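Gluconate kinase (Lactobacillus acidophilus, PDB 3LL3) binds ATP and D-xylulose and probably acts as an ATP-dependent carbohydrate kinase of the FGGY family, with gluconate a likely substrate. Local coordinates at residues T14-V19 with D54-I59; V31-P36 with I60-Q65; A72-S77 with L225-D230; Y160-L165 with I233-S238. All coordinates share one frame; numbering follows the deposited sequence.

Interaction 1 (T14-V19 with D54-I59); sequences TATKGV and DAVQEI
Ile59 of the helix comes down on the strand at Thr16 and Gly18, one branch for each residue. The CG1 arm, beside Ile59's own backbone N (chi1 -72°), runs out extended, so that its CD1 lies 3.7 Å from Thr16 CG2 and 3.3 Å from Thr16 O; the two side chains meet at a slant. The CG2 branch rests against the bare backbone, 3.8 Å from Gly18 CA. A beta-carbon built on Gly18 would fall about 2.6 Å from Ile59 CG2, so this approach depends on the glycine. Thr16 CG2 stands anti to its own backbone N, while OG1 turns away from Ile59 CD1 to a hydrogen bond with Tyr35 OH. An alanine in place of Ile59 lacks both CG2 and CD1 and is likely to open a gap over Gly18 and strip the Thr16 methyl of one apolar neighbour, the CD1 methyl. Val56 CG2 reaches Thr16 OG1 only at 4.5 Å. The axes of strand 15-19 and helix 54-59 run 22° apart at 8.8 Å, and all the touching residues are buried: a helix laid along a face of the mixed sheet in the actin-like N-terminal domain of an FGGY kinase.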
loop_
_atom_site.group_PDB
_atom_site.type_symbol
_atom_site.label_atom_id
_atom_site.label_comp_id
_atom_site.label_asym_id
_atom_site.label_seq_id
_atom_site.Cartn_x
_atom_site.Cartn_y
_atom_site.Cartn_z
ATOM N N THR A 14 -29.602 6.350 -12.752
ATOM C CA THR A 14 -29.268 7.713 -13.207
ATOM C C THR A 14 -29.759 8.133 -14.605
ATOM O O THR A 14 -29.973 9.321 -14.828
ATOM C CB THR A 14 -27.759 8.055 -13.077
ATOM O OG1 THR A 14 -27.018 7.357 -14.079
ATOM C CG2 THR A 14 -27.235 7.666 -11.713
ATOM N N ALA A 15 -29.937 7.202 -15.540
ATOM C CA ALA A 15 -30.478 7.591 -16.847
ATOM C C ALA A 15 -30.940 6.426 -17.703
ATOM O O ALA A 15 -30.435 5.319 -17.595
ATOM C CB ALA A 15 -29.464 8.447 -17.631
ATOM N N THR A 16 -31.919 6.695 -18.548
ATOM C CA THR A 16 -32.350 5.751 -19.567
ATOM C C THR A 16 -31.834 6.241 -20.917
ATOM O O THR A 16 -31.798 7.451 -21.164
ATOM C CB THR A 16 -33.894 5.666 -19.633
ATOM O OG1 THR A 16 -34.391 5.064 -18.432
ATOM C CG2 THR A 16 -34.355 4.850 -20.857
ATOM N N LYS A 17 -31.432 5.313 -21.782
ATOM C CA LYS A 17 -31.053 5.658 -23.148
ATOM C C LYS A 17 -31.939 4.900 -24.118
ATOM O O LYS A 17 -32.196 3.716 -23.939
ATOM C CB LYS A 17 -29.612 5.267 -23.434
ATOM C CG LYS A 17 -28.662 5.425 -22.284
ATOM C CD LYS A 17 -27.377 4.638 -22.550
ATOM C CE LYS A 17 -27.682 3.233 -23.085
ATOM N NZ LYS A 17 -26.678 2.213 -22.662
ATOM N N GLY A 18 -32.400 5.578 -25.157
ATOM C CA GLY A 18 -33.121 4.907 -26.217
ATOM C C GLY A 18 -32.343 5.002 -27.514
ATOM O O GLY A 18 -31.726 6.030 -27.802
ATOM N N VAL A 19 -32.355 3.920 -28.287
ATOM C CA VAL A 19 -31.728 3.922 -29.594
ATOM C C VAL A 19 -32.770 3.483 -30.620
ATOM O O VAL A 19 -33.481 2.498 -30.429
ATOM C CB VAL A 19 -30.486 3.010 -29.654
ATOM C CG1 VAL A 19 -29.856 3.051 -31.053
ATOM C CG2 VAL A 19 -29.476 3.420 -28.588
ATOM N N ASP A 54 -41.616 8.920 -16.849
ATOM C CA ASP A 54 -41.684 10.172 -17.605
ATOM C C ASP A 54 -40.510 10.289 -18.594
ATOM O O ASP A 54 -40.696 10.662 -19.753
ATOM C CB ASP A 54 -41.704 11.377 -16.659
ATOM C CG ASP A 54 -43.041 11.537 -15.922
ATOM O OD1 ASP A 54 -43.997 10.779 -16.207
ATOM O OD2 ASP A 54 -43.141 12.432 -15.059
ATOM N N ALA A 55 -39.297 9.980 -18.141
ATOM C CA ALA A 55 -38.144 9.994 -19.047
ATOM C C ALA A 55 -38.382 9.024 -20.202
ATOM O O ALA A 55 -38.117 9.341 -21.355
ATOM C CB ALA A 55 -36.857 9.650 -18.303
ATOM N N VAL A 56 -38.923 7.853 -19.887
ATOM C CA VAL A 56 -39.215 6.831 -20.887
ATOM C C VAL A 56 -40.167 7.327 -21.979
ATOM O O VAL A 56 -39.918 7.106 -23.166
ATOM C CB VAL A 56 -39.802 5.553 -20.236
ATOM C CG1 VAL A 56 -40.465 4.693 -21.270
ATOM C CG2 VAL A 56 -38.707 4.783 -19.532
ATOM N N GLN A 57 -41.252 7.995 -21.593
ATOM C CA GLN A 57 -42.196 8.500 -22.594
ATOM C C GLN A 57 -41.547 9.562 -23.458
ATOM O O GLN A 57 -41.786 9.637 -24.655
ATOM C CB GLN A 57 -43.414 9.137 -21.940
ATOM C CG GLN A 57 -44.167 8.242 -21.000
ATOM C CD GLN A 57 -45.264 9.008 -20.297
ATOM O OE1 GLN A 57 -45.205 9.228 -19.090
ATOM N NE2 GLN A 57 -46.246 9.458 -21.058
ATOM N N GLU A 58 -40.749 10.402 -22.811
ATOM C CA GLU A 58 -40.107 11.524 -23.451
ATOM C C GLU A 58 -39.095 11.019 -24.482
ATOM O O GLU A 58 -39.086 11.456 -25.631
ATOM C CB GLU A 58 -39.423 12.361 -22.383
ATOM C CG GLU A 58 -39.283 13.818 -22.717
ATOM C CD GLU A 58 -38.681 14.596 -21.566
ATOM O OE1 GLU A 58 -39.063 14.319 -20.403
ATOM O OE2 GLU A 58 -37.828 15.473 -21.822
ATOM N N ILE A 59 -38.260 10.078 -24.069
ATOM C CA ILE A 59 -37.295 9.467 -24.969
ATOM C C ILE A 59 -37.967 8.850 -26.193
ATOM O O ILE A 59 -37.583 9.140 -27.327
ATOM C CB ILE A 59 -36.426 8.427 -24.231
ATOM C CG1 ILE A 59 -35.452 9.147 -23.297
ATOM C CG2 ILE A 59 -35.662 7.561 -25.213
ATOM C CD1 ILE A 59 -34.848 8.256 -22.244
#

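Interaction 2 (V31-P36 with I60-Q65); sequences VSKGYP and IFDLTQ
Val31 and Leu63 provide the apolar part of this contact, between an outer strand of the sheet and the last turns of helix 49-65. Val31 CG2 lies 3.7 Å from Leu63 CD2, the two side chains sliding past one another in opposite directions. Leu63 is extended along its branch, and the same CD2 comes within 3.9 Å of Val31 N, so the methyl touches strand backbone as well as side chain. Strand 31-34 and helix 60-65 run at 160°, nearly antiparallel.

The second kind of contact sets a carboxylate against a hydrocarbon. Asp62 crosses Val31 at about a right angle: its CB lies 4.2 Å from Val31 CG2, and OD2 is 4.1 Å from the other methyl, CG1.

The third is electrostatic and long. Lys33 bends at its second torsion (chi2 -50°) and then straightens, which carries CE to 4.4 Å from Asp62 OD2, while NZ remains 5.0 Å from that oxygen. The charges are opposite, but no salt bridge is made.

No hydrogen bond crosses between the segments. Within the helix Phe61 O accepts both Gln65 N and Thr64 OG1, the latter at 2.7 Å and tilted 21° from the carbonyl plane; Leu225 O is a further partner of Thr64 OG1.

The contact between these segments therefore rests mainly on methyl packing of Val31 against buried Leu63, to which the opposite charges of Lys33 and Asp62 probably add a modest attraction.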
loop_
_atom_site.group_PDB
_atom_site.type_symbol
_atom_site.label_atom_id
_atom_site.label_comp_id
_atom_site.label_asym_id
_atom_site.label_seq_id
_atom_site.Cartn_x
_atom_site.Cartn_y
_atom_site.Cartn_z
ATOM N N VAL A 31 -31.493 8.951 -27.980
ATOM C CA VAL A 31 -31.788 10.038 -27.061
ATOM C C VAL A 31 -31.724 9.458 -25.648
ATOM O O VAL A 31 -32.150 8.327 -25.434
ATOM C CB VAL A 31 -33.207 10.605 -27.313
ATOM C CG1 VAL A 31 -33.593 11.597 -26.232
ATOM C CG2 VAL A 31 -33.302 11.249 -28.697
ATOM N N SER A 32 -31.195 10.207 -24.686
ATOM C CA SER A 32 -31.234 9.752 -23.300
ATOM C C SER A 32 -31.645 10.874 -22.340
ATOM O O SER A 32 -31.462 12.049 -22.653
ATOM C CB SER A 32 -29.898 9.126 -22.894
ATOM O OG SER A 32 -28.852 10.059 -23.011
ATOM N N LYS A 33 -32.223 10.498 -21.195
ATOM C CA LYS A 33 -32.646 11.449 -20.161
ATOM C C LYS A 33 -32.395 10.887 -18.758
ATOM O O LYS A 33 -32.685 9.717 -18.488
ATOM C CB LYS A 33 -34.139 11.798 -20.298
ATOM C CG LYS A 33 -34.528 12.522 -21.597
ATOM C CD LYS A 33 -33.625 13.740 -21.896
ATOM C CE LYS A 33 -33.873 14.296 -23.304
ATOM N NZ LYS A 33 -32.810 15.250 -23.745
ATOM N N GLY A 34 -31.879 11.723 -17.858
ATOM C CA GLY A 34 -31.538 11.278 -16.519
ATOM C C GLY A 34 -32.572 11.557 -15.436
ATOM O O GLY A 34 -33.547 12.282 -15.643
ATOM N N TYR A 35 -32.356 10.957 -14.270
ATOM C CA TYR A 35 -33.177 11.212 -13.090
ATOM C C TYR A 35 -32.264 11.176 -11.880
ATOM O O TYR A 35 -31.241 10.508 -11.903
ATOM C CB TYR A 35 -34.298 10.177 -12.966
ATOM C CG TYR A 35 -34.023 8.904 -13.728
ATOM C CD1 TYR A 35 -34.443 8.753 -15.049
ATOM C CD2 TYR A 35 -33.320 7.864 -13.137
ATOM C CE1 TYR A 35 -34.181 7.585 -15.753
ATOM C CE2 TYR A 35 -33.051 6.699 -13.826
ATOM C CZ TYR A 35 -33.483 6.554 -15.131
ATOM O OH TYR A 35 -33.195 5.382 -15.813
ATOM N N PRO A 36 -32.625 11.906 -10.821
ATOM C CA PRO A 36 -31.753 11.997 -9.650
ATOM C C PRO A 36 -31.804 10.716 -8.825
ATOM O O PRO A 36 -32.833 10.031 -8.802
ATOM C CB PRO A 36 -32.375 13.136 -8.832
ATOM C CG PRO A 36 -33.592 13.600 -9.591
ATOM C CD PRO A 36 -33.923 12.559 -10.594
ATOM N N ILE A 60 -38.983 8.022 -25.975
ATOM C CA ILE A 60 -39.656 7.362 -27.090
ATOM C C ILE A 60 -40.290 8.373 -28.049
ATOM O O ILE A 60 -40.166 8.255 -29.271
ATOM C CB ILE A 60 -40.695 6.363 -26.600
ATOM C CG1 ILE A 60 -39.999 5.255 -25.807
ATOM C CG2 ILE A 60 -41.509 5.806 -27.782
ATOM C CD1 ILE A 60 -40.955 4.301 -25.111
ATOM N N PHE A 61 -40.938 9.386 -27.495
ATOM C CA PHE A 61 -41.543 10.409 -28.333
ATOM C C PHE A 61 -40.494 11.108 -29.211
ATOM O O PHE A 61 -40.678 11.226 -30.428
ATOM C CB PHE A 61 -42.315 11.422 -27.485
ATOM C CG PHE A 61 -42.982 12.503 -28.288
ATOM C CD1 PHE A 61 -44.040 12.206 -29.128
ATOM C CD2 PHE A 61 -42.547 13.814 -28.209
ATOM C CE1 PHE A 61 -44.659 13.200 -29.874
ATOM C CE2 PHE A 61 -43.166 14.808 -28.947
ATOM C CZ PHE A 61 -44.219 14.498 -29.779
ATOM N N ASP A 62 -39.398 11.556 -28.597
ATOM C CA ASP A 62 -38.354 12.266 -29.325
ATOM C C ASP A 62 -37.801 11.440 -30.483
ATOM O O ASP A 62 -37.544 11.963 -31.571
ATOM C CB ASP A 62 -37.217 12.662 -28.387
ATOM C CG ASP A 62 -37.604 13.777 -27.458
ATOM O OD1 ASP A 62 -38.777 14.203 -27.504
ATOM O OD2 ASP A 62 -36.736 14.233 -26.686
ATOM N N LEU A 63 -37.619 10.146 -30.242
ATOM C CA LEU A 63 -37.149 9.237 -31.280
ATOM C C LEU A 63 -38.128 9.156 -32.456
ATOM O O LEU A 63 -37.721 9.245 -33.614
ATOM C CB LEU A 63 -36.890 7.844 -30.696
ATOM C CG LEU A 63 -35.670 7.757 -29.771
ATOM C CD1 LEU A 63 -35.525 6.361 -29.161
ATOM C CD2 LEU A 63 -34.383 8.168 -30.508
ATOM N N THR A 64 -39.418 8.984 -32.164
ATOM C CA THR A 64 -40.412 8.863 -33.225
ATOM C C THR A 64 -40.563 10.160 -34.017
ATOM O O THR A 64 -40.987 10.138 -35.172
ATOM C CB THR A 64 -41.793 8.460 -32.671
ATOM O OG1 THR A 64 -42.298 9.506 -31.824
ATOM C CG2 THR A 64 -41.684 7.154 -31.890
ATOM N N GLN A 65 -40.234 11.285 -33.384
ATOM C CA GLN A 65 -40.295 12.587 -34.040
ATOM C C GLN A 65 -39.228 12.695 -35.124
ATOM O O GLN A 65 -39.338 13.498 -36.046
ATOM C CB GLN A 65 -40.089 13.706 -33.019
ATOM C CG GLN A 65 -41.263 13.928 -32.089
ATOM C CD GLN A 65 -42.499 14.391 -32.834
ATOM O OE1 GLN A 65 -43.206 13.590 -33.450
ATOM N NE2 GLN A 65 -42.765 15.696 -32.786
#

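Interaction 3 (A72-S77 with L225-D230); sequences AAISWS and LGIDSD
Ile74 and Ile227 meet at their terminal methyls, and the path of Ile74 from CB outward shows how the strand reaches the loop. Ile74 CB points toward the loop and divides into two branches. CG2 points forward along the strand and sits 3.4 Å above the plane of the Trp76 ring, offset toward the rim. The other branch, CG1, stands beside the backbone N (chi1 -58°) and continues extended, away from that ring. At its end Ile74 CD1 lies 4.4 Å from Ile227 CD1, a loose apolar approach. Ile60 of helix 49-65 and Met9 of strand 4-11 also touch Ile74.

Leu225 and Gly226 bring the loop here: Gly226, with positive phi (84°), closes helix 219-225 in a Schellman motif, and the chain then swings past the start of strand 70-78. Farther on, Ala72 O and Asp230 O are 4.3 Å apart, both acceptors, and a water lies between them. It donates to Ala72 O at 2.7 Å and to Asp230 O at 3.3 Å.

No direct hydrogen bond joins strand and loop. Between these two segments the tie is a loose methyl contact and, near exposed Asp230, a water bridge, while Thr64 OG1 of helix 49-65 adds a hydrogen bond to Leu225 O. The water supplies the donor that two acceptors cannot give each other, and its bond to Asp230 O is the longer of the two.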
loop_
_atom_site.group_PDB
_atom_site.type_symbol
_atom_site.label_atom_id
_atom_site.label_comp_id
_atom_site.label_asym_id
_atom_site.label_seq_id
_atom_site.Cartn_x
_atom_site.Cartn_y
_atom_site.Cartn_z
ATOM N N ALA A 72 -42.127 -0.742 -35.162
ATOM C CA ALA A 72 -42.633 -2.108 -35.118
ATOM C C ALA A 72 -42.572 -2.703 -33.711
ATOM O O ALA A 72 -43.409 -3.520 -33.334
ATOM C CB ALA A 72 -41.882 -2.986 -36.111
ATOM N N ALA A 73 -41.587 -2.287 -32.922
ATOM C CA ALA A 73 -41.438 -2.860 -31.599
ATOM C C ALA A 73 -40.564 -1.979 -30.718
ATOM O O ALA A 73 -39.698 -1.264 -31.217
ATOM C CB ALA A 73 -40.870 -4.261 -31.704
ATOM N N ILE A 74 -40.824 -2.012 -29.412
ATOM C CA ILE A 74 -39.973 -1.360 -28.430
ATOM C C ILE A 74 -39.509 -2.441 -27.450
ATOM O O ILE A 74 -40.332 -3.102 -26.810
ATOM C CB ILE A 74 -40.723 -0.266 -27.675
ATOM C CG1 ILE A 74 -41.275 0.769 -28.656
ATOM C CG2 ILE A 74 -39.834 0.412 -26.652
ATOM C CD1 ILE A 74 -42.240 1.741 -27.990
ATOM N N SER A 75 -38.194 -2.629 -27.355
ATOM C CA SER A 75 -37.626 -3.668 -26.512
ATOM C C SER A 75 -36.802 -3.059 -25.375
ATOM O O SER A 75 -36.364 -1.901 -25.452
ATOM C CB SER A 75 -36.774 -4.613 -27.363
ATOM O OG SER A 75 -36.392 -5.761 -26.621
ATOM N N TRP A 76 -36.565 -3.853 -24.332
ATOM C CA TRP A 76 -36.099 -3.306 -23.061
ATOM C C TRP A 76 -34.873 -4.006 -22.505
ATOM O O TRP A 76 -34.813 -5.235 -22.467
ATOM C CB TRP A 76 -37.243 -3.329 -22.033
ATOM C CG TRP A 76 -38.438 -2.600 -22.522
ATOM C CD1 TRP A 76 -39.458 -3.107 -23.276
ATOM C CD2 TRP A 76 -38.737 -1.215 -22.319
ATOM N NE1 TRP A 76 -40.378 -2.118 -23.555
ATOM C CE2 TRP A 76 -39.959 -0.950 -22.969
ATOM C CE3 TRP A 76 -38.094 -0.174 -21.637
ATOM C CZ2 TRP A 76 -40.544 0.312 -22.966
ATOM C CZ3 TRP A 76 -38.676 1.078 -21.636
ATOM C CH2 TRP A 76 -39.888 1.311 -22.304
ATOM N N SER A 77 -33.886 -3.201 -22.114
ATOM C CA SER A 77 -32.759 -3.636 -21.307
ATOM C C SER A 77 -32.861 -2.828 -20.012
ATOM O O SER A 77 -33.238 -1.652 -20.040
ATOM C CB SER A 77 -31.444 -3.343 -22.021
ATOM O OG SER A 77 -30.346 -3.618 -21.174
ATOM N N LEU A 225 -46.630 8.557 -27.011
ATOM C CA LEU A 225 -45.318 8.076 -27.423
ATOM C C LEU A 225 -45.067 8.287 -28.921
ATOM O O LEU A 225 -43.932 8.218 -29.390
ATOM C CB LEU A 225 -45.152 6.600 -27.057
ATOM C CG LEU A 225 -45.305 6.205 -25.589
ATOM C CD1 LEU A 225 -44.687 4.841 -25.374
ATOM C CD2 LEU A 225 -44.672 7.227 -24.648
ATOM N N GLY A 226 -46.129 8.541 -29.674
ATOM C CA GLY A 226 -45.976 8.838 -31.082
ATOM C C GLY A 226 -45.890 7.578 -31.910
ATOM O O GLY A 226 -45.266 7.566 -32.974
ATOM N N ILE A 227 -46.539 6.522 -31.438
ATOM C CA ILE A 227 -46.456 5.217 -32.083
ATOM C C ILE A 227 -47.784 4.776 -32.720
ATOM O O ILE A 227 -48.754 5.517 -32.725
ATOM C CB ILE A 227 -45.927 4.150 -31.092
ATOM C CG1 ILE A 227 -46.836 4.059 -29.857
ATOM C CG2 ILE A 227 -44.518 4.507 -30.656
ATOM C CD1 ILE A 227 -46.330 3.082 -28.773
ATOM N N ASP A 228 -47.793 3.572 -33.286
ATOM C CA ASP A 228 -48.963 2.988 -33.942
ATOM C C ASP A 228 -49.689 2.156 -32.920
ATOM O O ASP A 228 -49.109 1.788 -31.893
ATOM C CB ASP A 228 -48.537 1.991 -35.028
ATOM C CG ASP A 228 -47.893 2.644 -36.208
ATOM O OD1 ASP A 228 -47.404 3.782 -36.070
ATOM O OD2 ASP A 228 -47.873 2.006 -37.288
ATOM N N SER A 229 -50.927 1.793 -33.236
ATOM C CA SER A 229 -51.653 0.819 -32.434
ATOM C C SER A 229 -51.140 -0.601 -32.686
ATOM O O SER A 229 -51.566 -1.533 -32.009
ATOM C CB SER A 229 -53.168 0.888 -32.713
ATOM O OG SER A 229 -53.479 0.395 -34.007
ATOM N N ASP A 230 -50.241 -0.786 -33.654
ATOM C CA ASP A 230 -49.681 -2.127 -33.853
ATOM C C ASP A 230 -48.241 -2.285 -33.349
ATOM O O ASP A 230 -47.683 -3.377 -33.389
ATOM C CB ASP A 230 -49.838 -2.610 -35.292
ATOM C CG ASP A 230 -49.631 -1.514 -36.289
ATOM O OD1 ASP A 230 -48.741 -0.671 -36.025
ATOM O OD2 ASP A 230 -50.354 -1.499 -37.322
HETATM O O HOH W 1 -45.151 -4.531 -35.095
#

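Interaction 4 (Y160-L165 with I233-S238); sequences YIIFRL and IILGAS
Two first torsions bring Ile162 and Leu235 together: in Ile162 CG1 lies beside the backbone N (chi1 -68°) with the arm extended beyond it, and in Leu235 CG stands anti to the backbone N (chi1 -175°). The side chains cross at about a right angle, and their CD1 methyls meet at 3.7 Å. Ile162 CD1 is equally 3.7 Å from Leu235 O, a carbonyl that also accepts a hydrogen bond from Lys158 NZ, so the methyl packs beside a polar atom that has its partner. Leu235 has helical backbone angles, a break in the extended run just before Gly236.

One turn along the helix, Leu165 CD1 meets Ile233 CD1 at 4.1 Å, again nearly perpendicular. The CG2 branch of Ile233 faces Ile162 instead, 4.3 Å from its CG1, which places Ile233 between the two helix residues. This is a helix packed antiparallel along strand 232-238 of the central sheet in the actin-like N-terminal domain, with axes 10.6 Å apart. Trp76 of the adjacent strand and Ile214 of strand 213-214 also touch Ile233. At the strand's end Ser238 is the N-cap of helix 239-245, its OG bonded to Tyr241 N; the next residue, Asp239, lines the D-xylulose pocket.

Away from the strand, Arg164 folds back over Tyr160: its CG lies 3.7 Å above one ring face, and NH1 donates in the guanidinium plane to Tyr160 OH at 2.7 Å, bent to 142°, while NH2 bonds Tyr221 OH.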
loop_
_atom_site.group_PDB
_atom_site.type_symbol
_atom_site.label_atom_id
_atom_site.label_comp_id
_atom_site.label_asym_id
_atom_site.label_seq_id
_atom_site.Cartn_x
_atom_site.Cartn_y
_atom_site.Cartn_z
ATOM N N TYR A 160 -42.526 -2.297 -13.742
ATOM C CA TYR A 160 -43.276 -1.079 -13.515
ATOM C C TYR A 160 -43.584 -0.361 -14.818
ATOM O O TYR A 160 -44.750 -0.045 -15.098
ATOM C CB TYR A 160 -42.515 -0.128 -12.589
ATOM C CG TYR A 160 -43.277 1.172 -12.393
ATOM C CD1 TYR A 160 -44.451 1.202 -11.664
ATOM C CD2 TYR A 160 -42.831 2.361 -12.961
ATOM C CE1 TYR A 160 -45.164 2.378 -11.498
ATOM C CE2 TYR A 160 -43.535 3.547 -12.795
ATOM C CZ TYR A 160 -44.699 3.549 -12.063
ATOM O OH TYR A 160 -45.396 4.731 -11.896
ATOM N N ILE A 161 -42.524 -0.091 -15.600
ATOM C CA ILE A 161 -42.662 0.590 -16.879
ATOM C C ILE A 161 -43.633 -0.150 -17.775
ATOM O O ILE A 161 -44.588 0.436 -18.290
ATOM C CB ILE A 161 -41.303 0.756 -17.603
ATOM C CG1 ILE A 161 -40.389 1.675 -16.791
ATOM C CG2 ILE A 161 -41.507 1.314 -18.996
ATOM C CD1 ILE A 161 -38.902 1.557 -17.138
ATOM N N ILE A 162 -43.401 -1.439 -17.968
ATOM C CA ILE A 162 -44.269 -2.192 -18.852
ATOM C C ILE A 162 -45.712 -2.213 -18.326
ATOM O O ILE A 162 -46.664 -2.251 -19.101
ATOM C CB ILE A 162 -43.717 -3.594 -19.085
ATOM C CG1 ILE A 162 -42.416 -3.468 -19.898
ATOM C CG2 ILE A 162 -44.739 -4.474 -19.812
ATOM C CD1 ILE A 162 -41.649 -4.742 -20.060
ATOM N N PHE A 163 -45.862 -2.160 -17.010
ATOM C CA PHE A 163 -47.191 -2.192 -16.419
ATOM C C PHE A 163 -47.914 -0.897 -16.753
ATOM O O PHE A 163 -49.088 -0.906 -17.129
ATOM C CB PHE A 163 -47.109 -2.378 -14.909
ATOM C CG PHE A 163 -48.437 -2.284 -14.215
ATOM C CD1 PHE A 163 -49.457 -3.169 -14.525
ATOM C CD2 PHE A 163 -48.663 -1.315 -13.248
ATOM C CE1 PHE A 163 -50.692 -3.092 -13.881
ATOM C CE2 PHE A 163 -49.903 -1.233 -12.590
ATOM C CZ PHE A 163 -50.911 -2.120 -12.912
ATOM N N ARG A 164 -47.203 0.219 -16.635
ATOM C CA ARG A 164 -47.807 1.499 -16.939
ATOM C C ARG A 164 -48.267 1.502 -18.391
ATOM O O ARG A 164 -49.341 2.014 -18.696
ATOM C CB ARG A 164 -46.841 2.650 -16.663
ATOM C CG ARG A 164 -46.582 2.911 -15.179
ATOM C CD ARG A 164 -47.759 3.618 -14.496
ATOM N NE ARG A 164 -48.086 4.886 -15.139
ATOM C CZ ARG A 164 -47.475 6.042 -14.892
ATOM N NH1 ARG A 164 -46.499 6.110 -14.001
ATOM N NH2 ARG A 164 -47.834 7.138 -15.554
ATOM N N LEU A 165 -47.475 0.904 -19.281
ATOM C CA LEU A 165 -47.797 0.925 -20.714
ATOM C C LEU A 165 -48.933 -0.013 -21.161
ATOM O O LEU A 165 -49.679 0.319 -22.089
ATOM C CB LEU A 165 -46.542 0.668 -21.564
ATOM C CG LEU A 165 -45.488 1.769 -21.538
ATOM C CD1 LEU A 165 -44.200 1.287 -22.231
ATOM C CD2 LEU A 165 -46.004 3.037 -22.199
ATOM N N ILE A 233 -44.672 -4.242 -27.600
ATOM C CA ILE A 233 -43.709 -4.234 -26.526
ATOM C C ILE A 233 -43.066 -5.613 -26.479
ATOM O O ILE A 233 -43.767 -6.626 -26.418
ATOM C CB ILE A 233 -44.357 -3.964 -25.160
ATOM C CG1 ILE A 233 -45.006 -2.583 -25.146
ATOM C CG2 ILE A 233 -43.302 -4.046 -24.052
ATOM C CD1 ILE A 233 -43.996 -1.462 -25.213
ATOM N N ILE A 234 -41.737 -5.648 -26.528
ATOM C CA ILE A 234 -40.994 -6.885 -26.332
ATOM C C ILE A 234 -40.537 -6.900 -24.883
ATOM O O ILE A 234 -39.935 -5.926 -24.393
ATOM C CB ILE A 234 -39.783 -6.965 -27.286
ATOM C CG1 ILE A 234 -40.203 -6.563 -28.710
ATOM C CG2 ILE A 234 -39.183 -8.368 -27.266
ATOM C CD1 ILE A 234 -41.430 -7.314 -29.235
ATOM N N LEU A 235 -40.850 -7.984 -24.185
ATOM C CA LEU A 235 -40.594 -8.042 -22.762
ATOM C C LEU A 235 -39.154 -7.622 -22.406
ATOM O O LEU A 235 -38.934 -6.845 -21.479
ATOM C CB LEU A 235 -40.907 -9.431 -22.226
ATOM C CG LEU A 235 -40.781 -9.557 -20.714
ATOM C CD1 LEU A 235 -41.607 -8.467 -19.982
ATOM C CD2 LEU A 235 -41.148 -10.975 -20.247
ATOM N N GLY A 236 -38.175 -8.118 -23.146
ATOM C CA GLY A 236 -36.796 -7.722 -22.889
ATOM C C GLY A 236 -36.113 -8.502 -21.782
ATOM O O GLY A 236 -36.591 -9.559 -21.391
ATOM N N ALA A 237 -34.990 -7.978 -21.276
ATOM C CA ALA A 237 -34.140 -8.713 -20.353
ATOM C C ALA A 237 -33.240 -7.786 -19.546
ATOM O O ALA A 237 -33.342 -6.566 -19.636
ATOM C CB ALA A 237 -33.299 -9.731 -21.100
ATOM N N SER A 238 -32.366 -8.383 -18.749
ATOM C CA SER A 238 -31.484 -7.630 -17.861
ATOM C C SER A 238 -30.286 -7.034 -18.626
ATOM O O SER A 238 -29.877 -7.563 -19.665
ATOM C CB SER A 238 -30.966 -8.563 -16.778
ATOM O OG SER A 238 -30.115 -9.552 -17.336
#

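In the fold
All four contacts dress one mixed sheet of the N-terminal domain. Interactions 1 and 2 share helix 49-65 and fall on neighbouring strands, joined by Gly18 N to Val31 O at 2.8 Å; their centres are 4 Å apart. Interactions 3 and 4 meet the sheet at another pair of neighbouring strands, 70-78 and 232-238, where Ile74 O and Ile234 N are 2.9 Å apart. Interactions 1 and 4 are buried and apolar, whereas 2 and 3 are only partly buried, and there a carboxylate with a distant lysine, or a bridging water, enters the contact. Val56 CG2 touching Ile161 CD1 at 4.0 Å links the two buried ones, and Thr64 OG1 with Leu225 O the two outer ones.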